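Local coordinates for apoptosis regulator ced-9 (Caenorhabditis elegans, PDB 1OHU), which restrains programmed cell death by sequestering the caspase activator ced-4 until binding of egl-1 inhibits it and releases ced-4, at residues M49-T54 / Q163-Y168; Q70-P75 / G112-K117; K117-V122 / G126-L131. The protein carries 3 engineered substitutions. All coordinates share one frame; numbering follows the deposited sequence.

Contact 1: M49-T54 / Q163-Y168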
loop_
_atom_site.group_PDB
_atom_site.type_symbol
_atom_site.label_atom_id
_atom_site.label_comp_id
_atom_site.label_asym_id
_atom_site.label_seq_id
_atom_site.Cartn_x
_atom_site.Cartn_y
_atom_site.Cartn_z
HETATM N N MSE A 49 8.653 2.198 -2.812
HETATM C CA MSE A 49 7.313 2.176 -2.235
HETATM C C MSE A 49 7.396 1.870 -0.745
HETATM O O MSE A 49 6.506 2.244 0.020
HETATM C CB MSE A 49 6.437 1.130 -2.933
HETATM C CG MSE A 49 5.012 1.035 -2.396
HETATM SE SE MSE A 49 4.010 2.681 -2.522
HETATM C CE MSE A 49 3.564 2.634 -4.399
ATOM N N ARG A 50 8.468 1.196 -0.336
ATOM C CA ARG A 50 8.663 0.863 1.071
ATOM C C ARG A 50 8.936 2.127 1.860
ATOM O O ARG A 50 8.435 2.296 2.970
ATOM C CB ARG A 50 9.839 -0.092 1.258
ATOM C CG ARG A 50 9.658 -1.465 0.640
ATOM C CD ARG A 50 10.879 -2.341 0.913
ATOM N NE ARG A 50 10.827 -3.598 0.181
ATOM C CZ ARG A 50 11.744 -4.556 0.271
ATOM N NH1 ARG A 50 12.791 -4.398 1.065
ATOM N NH2 ARG A 50 11.610 -5.675 -0.429
ATOM N N VAL A 51 9.744 3.015 1.288
ATOM C CA VAL A 51 10.080 4.269 1.948
ATOM C C VAL A 51 8.866 5.176 1.987
ATOM O O VAL A 51 8.527 5.732 3.028
ATOM C CB VAL A 51 11.216 5.013 1.210
ATOM C CG1 VAL A 51 11.453 6.374 1.856
ATOM C CG2 VAL A 51 12.489 4.182 1.244
HETATM N N MSE A 52 8.216 5.320 0.841
HETATM C CA MSE A 52 7.039 6.165 0.726
HETATM C C MSE A 52 5.931 5.746 1.693
HETATM O O MSE A 52 5.238 6.597 2.258
HETATM C CB MSE A 52 6.529 6.136 -0.714
HETATM C CG MSE A 52 7.518 6.735 -1.716
HETATM SE SE MSE A 52 7.777 8.648 -1.467
HETATM C CE MSE A 52 6.861 9.241 -3.048
ATOM N N GLY A 53 5.775 4.438 1.882
ATOM C CA GLY A 53 4.758 3.932 2.789
ATOM C C GLY A 53 5.121 4.211 4.235
ATOM O O GLY A 53 4.265 4.567 5.045
ATOM N N THR A 54 6.398 4.042 4.564
ATOM C CA THR A 54 6.879 4.298 5.914
ATOM C C THR A 54 6.694 5.774 6.237
ATOM O O THR A 54 6.231 6.129 7.320
ATOM C CB THR A 54 8.364 3.950 6.051
ATOM O OG1 THR A 54 8.566 2.594 5.649
ATOM C CG2 THR A 54 8.819 4.107 7.488
ATOM N N GLN A 163 12.640 12.697 -4.461
ATOM C CA GLN A 163 12.585 14.036 -3.886
ATOM C C GLN A 163 12.023 13.943 -2.473
ATOM O O GLN A 163 12.576 14.519 -1.537
ATOM C CB GLN A 163 11.695 14.950 -4.731
ATOM C CG GLN A 163 12.127 15.094 -6.179
ATOM C CD GLN A 163 11.271 16.092 -6.942
ATOM O OE1 GLN A 163 10.273 16.602 -6.421
ATOM N NE2 GLN A 163 11.655 16.373 -8.185
HETATM N N MSE A 164 10.925 13.210 -2.322
HETATM C CA MSE A 164 10.300 13.039 -1.015
HETATM C C MSE A 164 11.183 12.220 -0.081
HETATM O O MSE A 164 11.204 12.450 1.128
HETATM C CB MSE A 164 8.941 12.359 -1.162
HETATM C CG MSE A 164 7.907 13.208 -1.878
HETATM SE SE MSE A 164 6.186 12.349 -1.912
HETATM C CE MSE A 164 5.731 12.550 -0.039
ATOM N N LYS A 165 11.908 11.261 -0.642
ATOM C CA LYS A 165 12.792 10.432 0.161
ATOM C C LYS A 165 13.875 11.303 0.786
ATOM O O LYS A 165 14.185 11.170 1.968
ATOM C CB LYS A 165 13.435 9.352 -0.707
ATOM C CG LYS A 165 14.392 8.450 0.047
ATOM C CD LYS A 165 14.928 7.361 -0.863
ATOM C CE LYS A 165 15.855 6.419 -0.118
ATOM N NZ LYS A 165 16.298 5.307 -1.002
ATOM N N GLU A 166 14.441 12.199 -0.017
ATOM C CA GLU A 166 15.494 13.094 0.446
ATOM C C GLU A 166 14.986 14.091 1.483
ATOM O O GLU A 166 15.633 14.306 2.504
ATOM C CB GLU A 166 16.107 13.842 -0.740
ATOM C CG GLU A 166 16.683 12.921 -1.805
ATOM C CD GLU A 166 17.384 13.670 -2.924
ATOM O OE1 GLU A 166 16.750 14.541 -3.560
ATOM O OE2 GLU A 166 18.574 13.378 -3.170
ATOM N N ASP A 167 13.832 14.698 1.221
ATOM C CA ASP A 167 13.259 15.661 2.159
ATOM C C ASP A 167 13.135 15.013 3.535
ATOM O O ASP A 167 13.582 15.567 4.540
ATOM C CB ASP A 167 11.874 16.121 1.689
ATOM C CG ASP A 167 11.900 16.754 0.311
ATOM O OD1 ASP A 167 12.728 17.663 0.084
ATOM O OD2 ASP A 167 11.085 16.349 -0.544
ATOM N N TYR A 168 12.524 13.833 3.564
ATOM C CA TYR A 168 12.329 13.086 4.800
ATOM C C TYR A 168 13.655 12.868 5.516
ATOM O O TYR A 168 13.797 13.194 6.695
ATOM C CB TYR A 168 11.684 11.732 4.494
ATOM C CG TYR A 168 11.471 10.858 5.713
ATOM C CD1 TYR A 168 10.604 11.250 6.736
ATOM C CD2 TYR A 168 12.138 9.638 5.848
ATOM C CE1 TYR A 168 10.408 10.453 7.860
ATOM C CE2 TYR A 168 11.951 8.834 6.970
ATOM C CZ TYR A 168 11.084 9.248 7.970
ATOM O OH TYR A 168 10.889 8.457 9.080
#
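Met164 meets Met52 where helix 154-172 lies against helix 44-71 in the all-helical Bcl-2 domain of ced-9, joining helix 44-71 to the last helix of the chain. Both are selenomethionines. The terminal CE of Met52 approaches the selenium of Met164, with CE and SE 3.4 Å apart, and the two chains cross at about a right angle. The CB of Met52 leaves its helix to one side, and the bends at chi2 (-67°) and chi3 bring SE and CE round to helix 154-172. The Met52 SE also rests 3.9 Å from Met164 CB. Long, flexible and apolar, methionine suits such a place, where one side, Met52, is buried against Ile105 of helix 101-118 and the other, Met164, lies at the exposed margin.

At Lys165 the two segments come nearest, its CA 7.0 Å from that of Val51. Here the aliphatic stem of the lysine does the packing: it crosses the valine at about a right angle and touches it through CG, with Lys165 CG 4.0 Å from Val51 CG1. The same side chain also touches Met48. Lysine suits the spot because it offers the valine an apolar stem and keeps its charge at the far end.

One turn later, Tyr168 directs its CB toward helix 44-71; its side chain touches Ile55 and its OH is hydrogen-bonded to Lys58 NZ. On the facing segment, Thr54 turns its hydroxyl back onto its own helix, and Arg50 O receives Thr54 OG1 at 2.7 Å on one face of its carbonyl plane and Thr54 N on the other.

Contact 2: Q70-P75 / G112-K117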
loop_
_atom_site.group_PDB
_atom_site.type_symbol
_atom_site.label_atom_id
_atom_site.label_comp_id
_atom_site.label_asym_id
_atom_site.label_seq_id
_atom_site.Cartn_x
_atom_site.Cartn_y
_atom_site.Cartn_z
ATOM N N GLN A 70 -11.956 0.913 12.029
ATOM C CA GLN A 70 -13.221 0.917 11.292
ATOM C C GLN A 70 -13.278 -0.335 10.424
ATOM O O GLN A 70 -14.287 -1.044 10.381
ATOM C CB GLN A 70 -13.328 2.139 10.380
ATOM C CG GLN A 70 -13.399 3.486 11.109
ATOM C CD GLN A 70 -13.644 4.641 10.160
ATOM O OE1 GLN A 70 -13.182 4.628 9.019
ATOM N NE2 GLN A 70 -14.354 5.652 10.630
ATOM N N LEU A 71 -12.181 -0.590 9.723
ATOM C CA LEU A 71 -12.078 -1.744 8.842
ATOM C C LEU A 71 -12.223 -3.056 9.609
ATOM O O LEU A 71 -12.770 -4.030 9.091
ATOM C CB LEU A 71 -10.731 -1.732 8.124
ATOM C CG LEU A 71 -10.658 -2.628 6.891
ATOM C CD1 LEU A 71 -11.641 -2.104 5.851
ATOM C CD2 LEU A 71 -9.243 -2.626 6.320
ATOM N N LEU A 72 -11.735 -3.074 10.846
ATOM C CA LEU A 72 -11.792 -4.272 11.670
ATOM C C LEU A 72 -13.003 -4.330 12.590
ATOM O O LEU A 72 -13.088 -5.218 13.432
ATOM C CB LEU A 72 -10.516 -4.388 12.501
ATOM C CG LEU A 72 -9.212 -4.240 11.708
ATOM C CD1 LEU A 72 -8.029 -4.400 12.645
ATOM C CD2 LEU A 72 -9.155 -5.273 10.584
ATOM N N ALA A 73 -13.928 -3.382 12.432
ATOM C CA ALA A 73 -15.139 -3.341 13.247
ATOM C C ALA A 73 -15.959 -4.612 13.029
ATOM O O ALA A 73 -16.626 -5.094 13.943
ATOM C CB ALA A 73 -15.974 -2.113 12.893
ATOM N N VAL A 74 -15.906 -5.137 11.807
ATOM C CA VAL A 74 -16.612 -6.365 11.445
ATOM C C VAL A 74 -15.574 -7.472 11.248
ATOM O O VAL A 74 -14.603 -7.300 10.507
ATOM C CB VAL A 74 -17.409 -6.191 10.134
ATOM C CG1 VAL A 74 -18.162 -7.468 9.804
ATOM C CG2 VAL A 74 -18.371 -5.023 10.266
ATOM N N PRO A 75 -15.771 -8.627 11.905
ATOM C CA PRO A 75 -14.845 -9.761 11.801
ATOM C C PRO A 75 -14.448 -10.136 10.373
ATOM O O PRO A 75 -13.260 -10.291 10.078
ATOM C CB PRO A 75 -15.595 -10.884 12.521
ATOM C CG PRO A 75 -17.039 -10.508 12.336
ATOM C CD PRO A 75 -17.002 -9.029 12.607
ATOM N N GLY A 112 -0.705 -2.228 4.268
ATOM C CA GLY A 112 0.386 -2.860 4.988
ATOM C C GLY A 112 0.211 -2.693 6.486
ATOM O O GLY A 112 0.459 -3.610 7.256
ATOM N N PHE A 113 -0.215 -1.502 6.888
ATOM C CA PHE A 113 -0.439 -1.163 8.287
ATOM C C PHE A 113 -1.473 -2.088 8.935
ATOM O O PHE A 113 -1.244 -2.635 10.012
ATOM C CB PHE A 113 -0.928 0.287 8.392
ATOM C CG PHE A 113 -1.256 0.720 9.795
ATOM C CD1 PHE A 113 -0.245 1.029 10.696
ATOM C CD2 PHE A 113 -2.582 0.826 10.214
ATOM C CE1 PHE A 113 -0.548 1.440 11.996
ATOM C CE2 PHE A 113 -2.894 1.234 11.505
ATOM C CZ PHE A 113 -1.871 1.543 12.400
ATOM N N VAL A 114 -2.615 -2.244 8.275
ATOM C CA VAL A 114 -3.685 -3.097 8.786
ATOM C C VAL A 114 -3.277 -4.574 8.780
ATOM O O VAL A 114 -3.565 -5.309 9.717
ATOM C CB VAL A 114 -4.963 -2.939 7.945
ATOM C CG1 VAL A 114 -6.095 -3.733 8.577
ATOM C CG2 VAL A 114 -5.335 -1.470 7.851
ATOM N N ALA A 115 -2.621 -5.007 7.712
ATOM C CA ALA A 115 -2.168 -6.389 7.614
ATOM C C ALA A 115 -1.314 -6.717 8.836
ATOM O O ALA A 115 -1.488 -7.759 9.461
ATOM C CB ALA A 115 -1.359 -6.584 6.344
ATOM N N ALA A 116 -0.398 -5.817 9.185
ATOM C CA ALA A 116 0.466 -6.035 10.345
ATOM C C ALA A 116 -0.333 -6.159 11.647
ATOM O O ALA A 116 0.107 -6.826 12.581
ATOM C CB ALA A 116 1.481 -4.912 10.457
ATOM N N LYS A 117 -1.495 -5.514 11.715
ATOM C CA LYS A 117 -2.339 -5.597 12.909
ATOM C C LYS A 117 -3.101 -6.917 12.923
ATOM O O LYS A 117 -3.454 -7.419 13.980
ATOM C CB LYS A 117 -3.376 -4.465 12.947
ATOM C CG LYS A 117 -2.908 -3.135 13.509
ATOM C CD LYS A 117 -4.124 -2.221 13.721
ATOM C CE LYS A 117 -3.732 -0.827 14.181
ATOM N NZ LYS A 117 -3.147 -0.812 15.546
#
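Ala73 N bonds to Gln70 O at 3.1 Å, closing the turn that carries Leu71 and Leu72 toward Val114. Leu72 is the first residue to leave helical geometry at the end of helix 44-71, so the two leucines stand at the point where the helix gives way to loop, and both direct their CB atoms at helix 101-118.

No polar bond crosses between the segments; three branched aliphatic side chains make the contact. Val114 CG1 points into the notch between two leucine methyls, one from each residue. Leu71 CD2 and Leu72 CD2 each lie 4.0 Å from Val114 CG1, while the two CD2 atoms are themselves 5.0 Å apart. Val114 places CG1 there by holding it anti to the backbone N, at chi1 -175°. The approaches differ: Leu71 crosses Val114 at about a right angle, whereas Leu72 and Val114 slide past each other in opposite directions. Leucine, with its branch one carbon further out than valine's, bridges the gap between backbones whose nearest CA atoms, of Leu71 and Val114, are 8.5 Å apart.

Other faces of the two segments have other partners. Leu71 also packs on Leu81 and Val85 of helix 79-86, and Lys117 NZ forms a salt bridge with Glu65 OE1. Ala115 lies on Phe21 of helix 13-27 and Val114 on Leu131 of helix 128-144. Gly112 lies at the end of the predicted BH1 motif, which runs into helix 101-118; helices packed around this one are consistent with its being the central hydrophobic helix of the Bcl-2 fold.

Contact 3: K117-V122 / G126-L131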
loop_
_atom_site.group_PDB
_atom_site.type_symbol
_atom_site.label_atom_id
_atom_site.label_comp_id
_atom_site.label_asym_id
_atom_site.label_seq_id
_atom_site.Cartn_x
_atom_site.Cartn_y
_atom_site.Cartn_z
ATOM N N LYS A 117 -1.495 -5.514 11.715
ATOM C CA LYS A 117 -2.339 -5.597 12.909
ATOM C C LYS A 117 -3.101 -6.917 12.923
ATOM O O LYS A 117 -3.454 -7.419 13.980
ATOM C CB LYS A 117 -3.376 -4.465 12.947
ATOM C CG LYS A 117 -2.908 -3.135 13.509
ATOM C CD LYS A 117 -4.124 -2.221 13.721
ATOM C CE LYS A 117 -3.732 -0.827 14.181
ATOM N NZ LYS A 117 -3.147 -0.812 15.546
HETATM N N MSE A 118 -3.357 -7.460 11.737
HETATM C CA MSE A 118 -4.102 -8.709 11.581
HETATM C C MSE A 118 -3.234 -9.948 11.748
HETATM O O MSE A 118 -3.724 -11.021 12.109
HETATM C CB MSE A 118 -4.758 -8.743 10.200
HETATM C CG MSE A 118 -5.723 -7.589 9.938
HETATM SE SE MSE A 118 -6.277 -7.543 8.093
HETATM C CE MSE A 118 -7.839 -8.652 8.251
HETATM N N MSE A 119 -1.945 -9.806 11.462
HETATM C CA MSE A 119 -1.031 -10.929 11.598
HETATM C C MSE A 119 -0.983 -11.459 13.033
HETATM O O MSE A 119 -0.992 -10.697 14.008
HETATM C CB MSE A 119 0.373 -10.527 11.147
HETATM C CG MSE A 119 0.542 -10.416 9.652
HETATM SE SE MSE A 119 0.553 -12.129 8.794
HETATM C CE MSE A 119 -0.042 -11.641 7.076
ATOM N N GLU A 120 -0.941 -12.782 13.133
ATOM C CA GLU A 120 -0.872 -13.499 14.391
ATOM C C GLU A 120 -2.110 -13.369 15.262
ATOM O O GLU A 120 -2.064 -13.576 16.476
ATOM C CB GLU A 120 0.402 -13.110 15.144
ATOM C CG GLU A 120 1.659 -13.458 14.326
ATOM C CD GLU A 120 2.895 -13.692 15.176
ATOM O OE1 GLU A 120 3.993 -13.815 14.587
ATOM O OE2 GLU A 120 2.770 -13.757 16.422
ATOM N N SER A 121 -3.217 -13.028 14.611
ATOM C CA SER A 121 -4.513 -12.922 15.257
ATOM C C SER A 121 -5.298 -14.114 14.735
ATOM O O SER A 121 -5.587 -14.196 13.547
ATOM C CB SER A 121 -5.236 -11.641 14.853
ATOM O OG SER A 121 -6.585 -11.688 15.293
ATOM N N VAL A 122 -5.619 -15.042 15.626
ATOM C CA VAL A 122 -6.365 -16.240 15.261
ATOM C C VAL A 122 -7.559 -15.938 14.360
ATOM O O VAL A 122 -7.757 -16.594 13.340
ATOM C CB VAL A 122 -6.878 -16.978 16.526
ATOM C CG1 VAL A 122 -7.832 -18.100 16.135
ATOM C CG2 VAL A 122 -5.706 -17.536 17.306
ATOM N N GLY A 126 -6.426 -14.774 8.829
ATOM C CA GLY A 126 -6.960 -15.331 7.601
ATOM C C GLY A 126 -7.531 -14.347 6.594
ATOM O O GLY A 126 -8.003 -14.757 5.533
ATOM N N GLN A 127 -7.504 -13.051 6.894
ATOM C CA GLN A 127 -8.044 -12.099 5.933
ATOM C C GLN A 127 -7.024 -11.148 5.358
ATOM O O GLN A 127 -7.368 -10.207 4.644
ATOM C CB GLN A 127 -9.206 -11.341 6.549
ATOM C CG GLN A 127 -10.385 -12.266 6.771
ATOM C CD GLN A 127 -11.549 -11.562 7.355
ATOM O OE1 GLN A 127 -12.184 -10.736 6.697
ATOM N NE2 GLN A 127 -11.845 -11.864 8.609
ATOM N N VAL A 128 -5.757 -11.405 5.670
ATOM C CA VAL A 128 -4.690 -10.586 5.133
ATOM C C VAL A 128 -4.676 -10.766 3.617
ATOM O O VAL A 128 -4.420 -9.807 2.888
ATOM C CB VAL A 128 -3.319 -10.994 5.697
ATOM C CG1 VAL A 128 -2.211 -10.260 4.944
ATOM C CG2 VAL A 128 -3.254 -10.668 7.187
ATOM N N ARG A 129 -4.956 -11.984 3.139
ATOM C CA ARG A 129 -4.953 -12.228 1.693
ATOM C C ARG A 129 -6.030 -11.398 1.012
ATOM O O ARG A 129 -5.770 -10.744 0.010
ATOM C CB ARG A 129 -5.166 -13.706 1.348
ATOM C CG ARG A 129 -4.963 -13.986 -0.159
ATOM C CD ARG A 129 -5.446 -15.370 -0.605
ATOM N NE ARG A 129 -5.489 -15.494 -2.068
ATOM C CZ ARG A 129 -4.414 -15.516 -2.853
ATOM N NH1 ARG A 129 -3.202 -15.427 -2.320
ATOM N NH2 ARG A 129 -4.550 -15.612 -4.173
ATOM N N ASN A 130 -7.238 -11.420 1.561
ATOM C CA ASN A 130 -8.329 -10.636 1.000
ATOM C C ASN A 130 -7.970 -9.151 0.990
ATOM O O ASN A 130 -8.288 -8.454 0.033
ATOM C CB ASN A 130 -9.618 -10.869 1.798
ATOM C CG ASN A 130 -10.288 -12.189 1.450
ATOM O OD1 ASN A 130 -11.116 -12.702 2.206
ATOM N ND2 ASN A 130 -9.945 -12.740 0.289
ATOM N N LEU A 131 -7.302 -8.678 2.046
ATOM C CA LEU A 131 -6.901 -7.268 2.131
ATOM C C LEU A 131 -5.973 -6.979 0.961
ATOM O O LEU A 131 -6.074 -5.942 0.320
ATOM C CB LEU A 131 -6.138 -6.974 3.438
ATOM C CG LEU A 131 -6.264 -5.600 4.137
ATOM C CD1 LEU A 131 -4.966 -5.334 4.905
ATOM C CD2 LEU A 131 -6.533 -4.467 3.159
HETATM O O HOH W 1 -7.782 -16.285 10.715
#
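Met118 runs out straight, with chi2 at 171°, and bends only at chi3, which lays its far end across the start of helix 128-144; Met119 instead folds at chi2 (-72°), which carries CE over to Val128. The two selenomethionines thus reach the same short segment by different routes. Along Met118 three levels make contact: CB lies 3.9 Å from Val128 CG2, the selenium stands 4.1 Å from Leu131 CD1, and CE presses against Gln127 CB at 3.5 Å. Met119 meets Val128 at about a right angle, its CE set between the two valine methyls. That fit is tight, with Met119 CE 3.3 Å from Val128 CG1 and 3.4 Å from Val128 CG2. Slender methionine chains suit this place because they can thread around the compact branched valine.

The helix ends at Met118, and Met119 leaves helical geometry: residues Met118 to Ser121 form a type II beta turn, with Ser121 N bonded to Met118 O. Further on, a water closes the gap between the segments, donating to Val122 O at 2.6 Å and accepting from Gly126 N at 2.8 Å. Gln127 occupies the N-cap position of the next helix; its CB packs on Met118 CE, while its amide is hydrogen-bonded through NE2 to Pro75 O and through OE1 to Ile77 N.

This is the bend of a helical hairpin, probably the central one of the Bcl-2 fold. Val128 and Leu131 also pack on Ala115 of helix 101-118, Leu131 touches Phe21 of helix 13-27, and Met119 lies on Ile25 of that same helix.

How the contacts relate
Contact 1 stands apart from the others, its centre about 24 and 26 Å from those of contacts 2 and 3 and on the opposite side of the chain's centre, although helix 44-71 enters both contact 1 and contact 2. Contacts 2 and 3 are neighbours, with centres about 8 Å apart; both use helix 101-118, and they touch where Val114 CB and Ala115 N pack on Leu131 CD1 and where Pro75 O meets Gln127 NE2. These two are buried, whereas contact 1 is only partly so and can use a lysine stem and a methionine at its margin. All three pack apolar side chains. Branched aliphatics do the work in contact 2, selenomethionines carry much of contacts 1 and 3, and a water bridges the backbones at the bend of contact 3.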